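Local structure of thiosulfate reductase (Thermus thermophilus, 2VPZ) at residues A263-L268 with N351-N356; A70-R75 with M561-Q566; K402-A405 with K409-A412. The protein probably works as a molybdenum oxidoreductase on sulfur compounds, carrying two molybdopterin guanine dinucleotides, a molybdenum atom and a 4Fe-4S cluster. One frame throughout, in Å; residues are numbered along the deposited sequence.

Contact 1 (A263-L268 with N351-N356); sequences AWIHVL and NVLLGN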
loop_
_atom_site.group_PDB
_atom_site.type_symbol
_atom_site.label_atom_id
_atom_site.label_comp_id
_atom_site.label_asym_id
_atom_site.label_seq_id
_atom_site.Cartn_x
_atom_site.Cartn_y
_atom_site.Cartn_z
ATOM N N ALA A 263 7.288 40.366 8.472
ATOM C CA ALA A 263 7.700 40.140 7.071
ATOM C C ALA A 263 6.533 39.668 6.170
ATOM O O ALA A 263 6.578 39.820 4.947
ATOM C CB ALA A 263 8.902 39.139 6.979
ATOM N N TRP A 264 5.504 39.075 6.762
ATOM C CA TRP A 264 4.322 38.678 6.003
ATOM C C TRP A 264 3.458 39.947 5.830
ATOM O O TRP A 264 2.842 40.150 4.779
ATOM C CB TRP A 264 3.513 37.570 6.697
ATOM C CG TRP A 264 4.026 36.152 6.486
ATOM C CD1 TRP A 264 4.913 35.719 5.528
ATOM C CD2 TRP A 264 3.673 34.986 7.250
ATOM N NE1 TRP A 264 5.130 34.367 5.662
ATOM C CE2 TRP A 264 4.383 33.891 6.705
ATOM C CE3 TRP A 264 2.822 34.764 8.343
ATOM C CZ2 TRP A 264 4.269 32.579 7.223
ATOM C CZ3 TRP A 264 2.700 33.465 8.864
ATOM C CH2 TRP A 264 3.425 32.389 8.298
ATOM N N ILE A 265 3.404 40.786 6.864
ATOM C CA ILE A 265 2.652 42.060 6.833
ATOM C C ILE A 265 3.281 42.874 5.673
ATOM O O ILE A 265 2.579 43.419 4.817
ATOM C CB ILE A 265 2.758 42.872 8.221
ATOM C CG1 ILE A 265 1.705 42.384 9.236
ATOM C CG2 ILE A 265 2.605 44.385 7.951
ATOM C CD1 ILE A 265 2.027 42.755 10.718
ATOM N N HIS A 266 4.609 42.925 5.650
ATOM C CA HIS A 266 5.362 43.592 4.580
ATOM C C HIS A 266 5.019 43.034 3.171
ATOM O O HIS A 266 4.808 43.811 2.239
ATOM C CB HIS A 266 6.904 43.472 4.788
ATOM C CG HIS A 266 7.753 43.993 3.679
ATOM N ND1 HIS A 266 8.660 45.008 3.855
ATOM C CD2 HIS A 266 7.848 43.636 2.399
ATOM C CE1 HIS A 266 9.268 45.267 2.719
ATOM N NE2 HIS A 266 8.787 44.439 1.815
ATOM N N VAL A 267 4.971 41.711 2.993
ATOM C CA VAL A 267 4.666 41.155 1.664
ATOM C C VAL A 267 3.227 41.462 1.160
ATOM O O VAL A 267 3.041 41.754 -0.012
ATOM C CB VAL A 267 4.966 39.595 1.543
ATOM C CG1 VAL A 267 4.570 39.076 0.140
ATOM C CG2 VAL A 267 6.464 39.318 1.803
ATOM N N LEU A 268 2.224 41.436 2.037
ATOM C CA LEU A 268 0.833 41.752 1.659
ATOM C C LEU A 268 0.626 43.268 1.383
ATOM O O LEU A 268 -0.228 43.650 0.567
ATOM C CB LEU A 268 -0.180 41.251 2.722
ATOM C CG LEU A 268 -0.116 39.800 3.245
ATOM C CD1 LEU A 268 -0.959 39.648 4.535
ATOM C CD2 LEU A 268 -0.574 38.811 2.155
ATOM N N ASN A 351 -4.684 39.177 9.682
ATOM C CA ASN A 351 -6.075 38.743 9.485
ATOM C C ASN A 351 -6.929 39.898 8.914
ATOM O O ASN A 351 -7.767 39.688 8.020
ATOM C CB ASN A 351 -6.681 38.176 10.785
ATOM C CG ASN A 351 -6.175 36.777 11.109
ATOM O OD1 ASN A 351 -6.399 35.844 10.345
ATOM N ND2 ASN A 351 -5.472 36.634 12.229
ATOM N N VAL A 352 -6.702 41.104 9.423
ATOM C CA VAL A 352 -7.391 42.308 8.964
ATOM C C VAL A 352 -7.052 42.585 7.476
ATOM O O VAL A 352 -7.963 42.767 6.657
ATOM C CB VAL A 352 -7.021 43.538 9.883
ATOM C CG1 VAL A 352 -7.277 44.860 9.164
ATOM C CG2 VAL A 352 -7.857 43.491 11.160
ATOM N N LEU A 353 -5.757 42.569 7.135
ATOM C CA LEU A 353 -5.230 42.774 5.765
ATOM C C LEU A 353 -5.773 41.744 4.740
ATOM O O LEU A 353 -5.743 41.973 3.520
ATOM C CB LEU A 353 -3.675 42.733 5.746
ATOM C CG LEU A 353 -2.797 43.858 6.331
ATOM C CD1 LEU A 353 -1.332 43.593 5.976
ATOM C CD2 LEU A 353 -3.200 45.239 5.779
ATOM N N LEU A 354 -6.242 40.606 5.241
ATOM C CA LEU A 354 -6.804 39.551 4.410
ATOM C C LEU A 354 -8.339 39.742 4.249
ATOM O O LEU A 354 -8.949 39.124 3.377
ATOM C CB LEU A 354 -6.456 38.142 4.980
ATOM C CG LEU A 354 -5.014 37.596 4.860
ATOM C CD1 LEU A 354 -4.842 36.368 5.789
ATOM C CD2 LEU A 354 -4.662 37.229 3.390
ATOM N N GLY A 355 -8.923 40.616 5.070
ATOM C CA GLY A 355 -10.350 40.926 5.079
ATOM C C GLY A 355 -11.246 39.837 5.661
ATOM O O GLY A 355 -12.431 39.739 5.306
ATOM N N ASN A 356 -10.720 39.030 6.579
ATOM C CA ASN A 356 -11.497 37.914 7.130
ATOM C C ASN A 356 -12.359 38.083 8.381
ATOM O O ASN A 356 -13.186 37.224 8.667
ATOM C CB ASN A 356 -10.590 36.666 7.325
ATOM C CG ASN A 356 -9.421 36.880 8.327
ATOM O OD1 ASN A 356 -9.518 37.661 9.280
ATOM N ND2 ASN A 356 -8.318 36.149 8.113
#

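Contact 2 (A70-R75 with M561-Q566); sequences ANPKSR and MGTLVQ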
loop_
_atom_site.group_PDB
_atom_site.type_symbol
_atom_site.label_atom_id
_atom_site.label_comp_id
_atom_site.label_asym_id
_atom_site.label_seq_id
_atom_site.Cartn_x
_atom_site.Cartn_y
_atom_site.Cartn_z
ATOM N N ALA A 70 -27.943 18.248 19.957
ATOM C CA ALA A 70 -28.291 19.693 20.082
ATOM C C ALA A 70 -27.181 20.579 20.699
ATOM O O ALA A 70 -26.900 21.667 20.194
ATOM C CB ALA A 70 -29.620 19.879 20.899
ATOM N N ASN A 71 -26.557 20.133 21.787
ATOM C CA ASN A 71 -25.468 20.903 22.417
ATOM C C ASN A 71 -24.400 21.307 21.358
ATOM O O ASN A 71 -23.766 20.452 20.752
ATOM C CB ASN A 71 -24.782 20.125 23.552
ATOM C CG ASN A 71 -23.840 20.984 24.382
ATOM O OD1 ASN A 71 -24.282 21.840 25.155
ATOM N ND2 ASN A 71 -22.530 20.799 24.184
ATOM N N PRO A 72 -24.215 22.642 21.109
ATOM C CA PRO A 72 -23.214 23.126 20.134
ATOM C C PRO A 72 -21.716 22.808 20.400
ATOM O O PRO A 72 -20.861 23.019 19.536
ATOM C CB PRO A 72 -23.451 24.634 20.026
ATOM C CG PRO A 72 -24.836 24.866 20.635
ATOM C CD PRO A 72 -25.045 23.736 21.629
ATOM N N LYS A 73 -21.401 22.347 21.603
ATOM C CA LYS A 73 -20.024 22.002 21.986
ATOM C C LYS A 73 -19.680 20.521 21.739
ATOM O O LYS A 73 -18.767 20.214 20.985
ATOM C CB LYS A 73 -19.745 22.396 23.452
ATOM C CG LYS A 73 -19.627 23.900 23.706
ATOM C CD LYS A 73 -18.962 24.177 25.036
ATOM C CE LYS A 73 -18.542 25.639 25.197
ATOM N NZ LYS A 73 -17.156 25.894 24.692
ATOM N N SER A 74 -20.422 19.598 22.341
ATOM C CA SER A 74 -20.142 18.176 22.114
ATOM C C SER A 74 -20.701 17.604 20.785
ATOM O O SER A 74 -20.003 16.851 20.092
ATOM C CB SER A 74 -20.607 17.312 23.298
ATOM O OG SER A 74 -21.873 17.663 23.766
ATOM N N ARG A 75 -21.923 17.996 20.403
ATOM C CA ARG A 75 -22.625 17.466 19.212
ATOM C C ARG A 75 -22.567 15.926 19.099
ATOM O O ARG A 75 -22.406 15.397 17.993
ATOM C CB ARG A 75 -22.062 17.983 17.894
ATOM C CG ARG A 75 -21.819 19.417 17.761
ATOM C CD ARG A 75 -20.909 19.508 16.588
ATOM N NE ARG A 75 -20.499 20.838 16.227
ATOM C CZ ARG A 75 -19.341 21.105 15.644
ATOM N NH1 ARG A 75 -18.522 20.101 15.388
ATOM N NH2 ARG A 75 -19.007 22.347 15.344
ATOM N N MET A 561 -34.370 20.073 28.239
ATOM C CA MET A 561 -33.510 20.431 27.058
ATOM C C MET A 561 -32.104 21.019 27.466
ATOM O O MET A 561 -31.719 22.109 26.994
ATOM C CB MET A 561 -34.244 21.444 26.141
ATOM C CG MET A 561 -35.434 22.161 26.804
ATOM S SD MET A 561 -35.120 23.857 27.369
ATOM C CE MET A 561 -34.540 24.649 25.829
ATOM N N GLY A 562 -31.408 20.279 28.337
ATOM C CA GLY A 562 -30.108 20.628 28.905
ATOM C C GLY A 562 -29.414 21.934 28.554
ATOM O O GLY A 562 -28.812 22.615 29.425
ATOM N N THR A 563 -29.495 22.285 27.279
ATOM C CA THR A 563 -28.947 23.489 26.617
ATOM C C THR A 563 -30.047 24.385 25.958
ATOM O O THR A 563 -31.042 23.857 25.480
ATOM C CB THR A 563 -27.982 23.138 25.433
ATOM O OG1 THR A 563 -27.127 22.079 25.789
ATOM C CG2 THR A 563 -27.165 24.383 25.007
ATOM N N LEU A 564 -29.845 25.707 25.926
ATOM C CA LEU A 564 -30.776 26.640 25.267
ATOM C C LEU A 564 -30.016 27.587 24.265
ATOM O O LEU A 564 -29.063 28.289 24.680
ATOM C CB LEU A 564 -31.636 27.455 26.306
ATOM C CG LEU A 564 -32.794 28.410 25.864
ATOM C CD1 LEU A 564 -34.086 28.219 26.700
ATOM C CD2 LEU A 564 -32.334 29.892 25.932
ATOM N N VAL A 565 -30.377 27.525 22.970
ATOM C CA VAL A 565 -29.825 28.344 21.862
ATOM C C VAL A 565 -30.813 29.499 21.560
ATOM O O VAL A 565 -32.047 29.310 21.470
ATOM C CB VAL A 565 -29.572 27.550 20.480
ATOM C CG1 VAL A 565 -28.685 28.410 19.514
ATOM C CG2 VAL A 565 -28.894 26.197 20.752
ATOM N N GLN A 566 -30.224 30.689 21.445
ATOM C CA GLN A 566 -30.881 31.950 21.194
ATOM C C GLN A 566 -30.478 32.589 19.874
ATOM O O GLN A 566 -29.504 32.179 19.237
ATOM C CB GLN A 566 -30.530 32.937 22.298
ATOM C CG GLN A 566 -30.967 32.604 23.679
ATOM C CD GLN A 566 -30.819 33.816 24.547
ATOM O OE1 GLN A 566 -30.118 34.747 24.126
ATOM N NE2 GLN A 566 -31.451 33.846 25.714
#

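Contact 3 (K402-A405 with K409-A412); sequences KPRA and KFFA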
loop_
_atom_site.group_PDB
_atom_site.type_symbol
_atom_site.label_atom_id
_atom_site.label_comp_id
_atom_site.label_asym_id
_atom_site.label_seq_id
_atom_site.Cartn_x
_atom_site.Cartn_y
_atom_site.Cartn_z
ATOM N N LYS A 402 -8.522 51.267 48.556
ATOM C CA LYS A 402 -7.257 50.546 48.253
ATOM C C LYS A 402 -7.153 49.634 46.927
ATOM O O LYS A 402 -7.706 48.523 46.933
ATOM C CB LYS A 402 -6.801 49.600 49.386
ATOM C CG LYS A 402 -6.230 50.264 50.654
ATOM C CD LYS A 402 -5.073 49.478 51.296
ATOM C CE LYS A 402 -4.404 50.241 52.459
ATOM N NZ LYS A 402 -4.839 49.769 53.815
ATOM N N PRO A 403 -6.477 50.127 45.911
ATOM C CA PRO A 403 -6.325 49.438 44.647
ATOM C C PRO A 403 -5.658 48.036 44.604
ATOM O O PRO A 403 -4.827 47.735 45.479
ATOM C CB PRO A 403 -5.550 50.462 43.811
ATOM C CG PRO A 403 -4.600 51.057 44.808
ATOM C CD PRO A 403 -5.369 51.066 46.156
ATOM N N ARG A 404 -6.008 47.200 43.611
ATOM C CA ARG A 404 -5.412 45.865 43.449
ATOM C C ARG A 404 -3.887 46.101 43.579
ATOM O O ARG A 404 -3.351 47.034 42.983
ATOM C CB ARG A 404 -5.755 45.237 42.062
ATOM C CG ARG A 404 -5.061 45.864 40.839
ATOM C CD ARG A 404 -5.909 45.886 39.545
ATOM N NE ARG A 404 -5.227 46.536 38.417
ATOM C CZ ARG A 404 -4.276 46.000 37.655
ATOM N NH1 ARG A 404 -3.868 44.765 37.881
ATOM N NH2 ARG A 404 -3.717 46.698 36.662
ATOM N N ALA A 405 -3.239 45.253 44.373
ATOM C CA ALA A 405 -1.801 45.326 44.691
ATOM C C ALA A 405 -0.741 45.202 43.577
ATOM O O ALA A 405 0.459 45.275 43.855
ATOM C CB ALA A 405 -1.482 44.337 45.861
ATOM N N LYS A 409 2.536 47.719 37.965
ATOM C CA LYS A 409 3.542 46.884 37.319
ATOM C C LYS A 409 3.625 46.686 35.788
ATOM O O LYS A 409 4.700 46.429 35.236
ATOM C CB LYS A 409 3.613 45.535 38.072
ATOM C CG LYS A 409 4.190 45.651 39.504
ATOM C CD LYS A 409 3.861 44.435 40.378
ATOM C CE LYS A 409 3.511 44.816 41.836
ATOM N NZ LYS A 409 3.022 43.653 42.666
ATOM N N PHE A 410 2.490 46.845 35.118
ATOM C CA PHE A 410 2.367 46.722 33.659
ATOM C C PHE A 410 1.263 47.712 33.198
ATOM O O PHE A 410 0.554 48.259 34.047
ATOM C CB PHE A 410 2.053 45.266 33.277
ATOM C CG PHE A 410 1.009 44.599 34.147
ATOM C CD1 PHE A 410 -0.344 44.663 33.811
ATOM C CD2 PHE A 410 1.378 43.912 35.309
ATOM C CE1 PHE A 410 -1.327 44.046 34.616
ATOM C CE2 PHE A 410 0.408 43.286 36.135
ATOM C CZ PHE A 410 -0.946 43.354 35.786
ATOM N N PHE A 411 1.097 47.931 31.889
ATOM C CA PHE A 411 0.103 48.884 31.343
ATOM C C PHE A 411 -1.380 48.528 31.482
ATOM O O PHE A 411 -2.188 49.325 31.987
ATOM C CB PHE A 411 0.392 49.205 29.866
ATOM C CG PHE A 411 -0.553 50.234 29.247
ATOM C CD1 PHE A 411 -0.216 51.581 29.226
ATOM C CD2 PHE A 411 -1.786 49.839 28.697
ATOM C CE1 PHE A 411 -1.078 52.549 28.668
ATOM C CE2 PHE A 411 -2.671 50.800 28.129
ATOM C CZ PHE A 411 -2.307 52.160 28.120
ATOM N N ALA A 412 -1.734 47.345 30.990
ATOM C CA ALA A 412 -3.102 46.804 31.038
ATOM C C ALA A 412 -3.695 46.758 32.462
ATOM O O ALA A 412 -2.962 46.814 33.460
ATOM C CB ALA A 412 -3.174 45.412 30.352
#

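Contact 1 (A263-L268 with N351-N356)
Helix-to-helix packing joins I265 and L268 of helix 257-270 to L353, near the C-terminal end of helix 341-354. L353 is the intruding side chain, with 70 Å² of its surface buried by the other segment. Its CD1 methyl enters where I265 and L268, one helical turn apart, border the same groove. It lies 4.2 Å from L268 CB and 4.1 Å from the backbone oxygen I265 O, an apolar touch on a carbonyl. I265 CG2 approaches L353 CD1 more loosely, at 4.5 Å. The extended end of L353 follows from its torsions: CG is anti to the carbonyl carbon (chi1 -72°) and CD1 continues trans (chi2 -172°), projecting this methyl across the interface. V350 of helix 341-354 touches both I265 and L268, and A320 of helix 309-320 also touches L268.

Beyond L353, helix 341-354 finishes in a Schellman motif: G355, at positive phi, donates its N to V352 O (2.8 Å), and N356 N makes a weak bond to N351 O. The side chains lace the same turn, N356 ND2 reaching N351 OD1 at 3.0 Å in the carbonyl plane, on a lone pair, with an N-H...O angle of 158°. Across the interface itself, the L353 methyl meets a methylene, a carbonyl oxygen and another methyl, all at van der Waals range, which implies cohesion through hydrocarbon burial and shape; the polar bonds described here lie within the turn 351-356.

Contact 2 (A70-R75 with M561-Q566)
T563 and P72 carry most of the surface buried here, 53 and 32 Å², with N71 next. T563 begins the short strand 563-565, outermost within this chain in an antiparallel sheet that also holds 493-495 and 501-503; N71 and P72 belong to the loop between strand 62-67 and helix 80-84. The CA atoms of N71 and T563, 6.0 Å apart, are the nearest such pair across the two segments. T563 presents two different branches. Its CG2 methyl, anti to the backbone N, meets the proline ring at P72 CD, 4.0 Å away, while OG1 is hydrogen-bonded to Y68 OH. The side chains of N71 and T563 cross at about a right angle. Two residues along, V565 also points toward the loop, and its CG2 lies 4.3 Å from P72 CG, widening the apolar patch to the surface; F501 of the adjacent strand touches both P72 and T563. In the loop, R75 N bonds N71 O at 3.1 Å and closes the turn.

The side chain of N71 lies about 5 Å from that of C51, a cluster ligand. Chemically, the contact near this site rests on apolar touches of P72 with T563 CG2 and V565, while Y68 OH holds the threonine hydroxyl.

Contact 3 (K402-A405 with K409-A412)
K409 NZ is approached by several groups, each loosely: it gives a weak hydrogen bond of 3.3 Å to A405 O, another weak one to E419 O, and forms a long, weak ion pair with E422. The lysine chain bends at chi3 (-141°), turning its end back across the three intervening residues to A405 O. This is an irregular loop folded on itself, without helix or strand, and R404 makes its second bridge. R404 bends at chi2 (-146°) and brings its guanidinium to F410. F410 CZ lies at the guanidinium edge, in its plane, 3.9 Å from R404 NH1. The ring and guanidinium planes are inclined by 56°, so the two groups are not stacked. R404 NH2 also comes within 4.1 Å of F410 CE1. R404 NH1 forms a salt bridge to D406, between the two segments, which probably offsets the charge of this buried group. With an alanine here in place of R404, D406 is likely to lose its ionic mate and a gap to open beside the F410 ring. Two long cationic side chains thus cross the loop by different means: K409 reaches A405 O weakly, and R404 packs its guanidinium edge against the F410 ring while D406, outside both segments, pairs with it.

Along the chain, contact 2 encloses the other two: it opens at 70-75 and closes only at 561-566, with contact 1 completed first inside this loop and contact 3 following in series. In space they are separate. The centres of contacts 1 and 2 are 36 Å apart, with nearest atoms about 17 Å apart. Contact 3 is farther from contact 2, 39 Å between centres. Contacts 1 and 3 both fall within the molybdopterin oxidoreductase range, one between two helices and the other in the long loop between helices 341-354 and 423-426; both are local packing away from the annotated sites. Contact 2 instead ties the Fe4S4 region to a strand 486 residues away, close to the cluster.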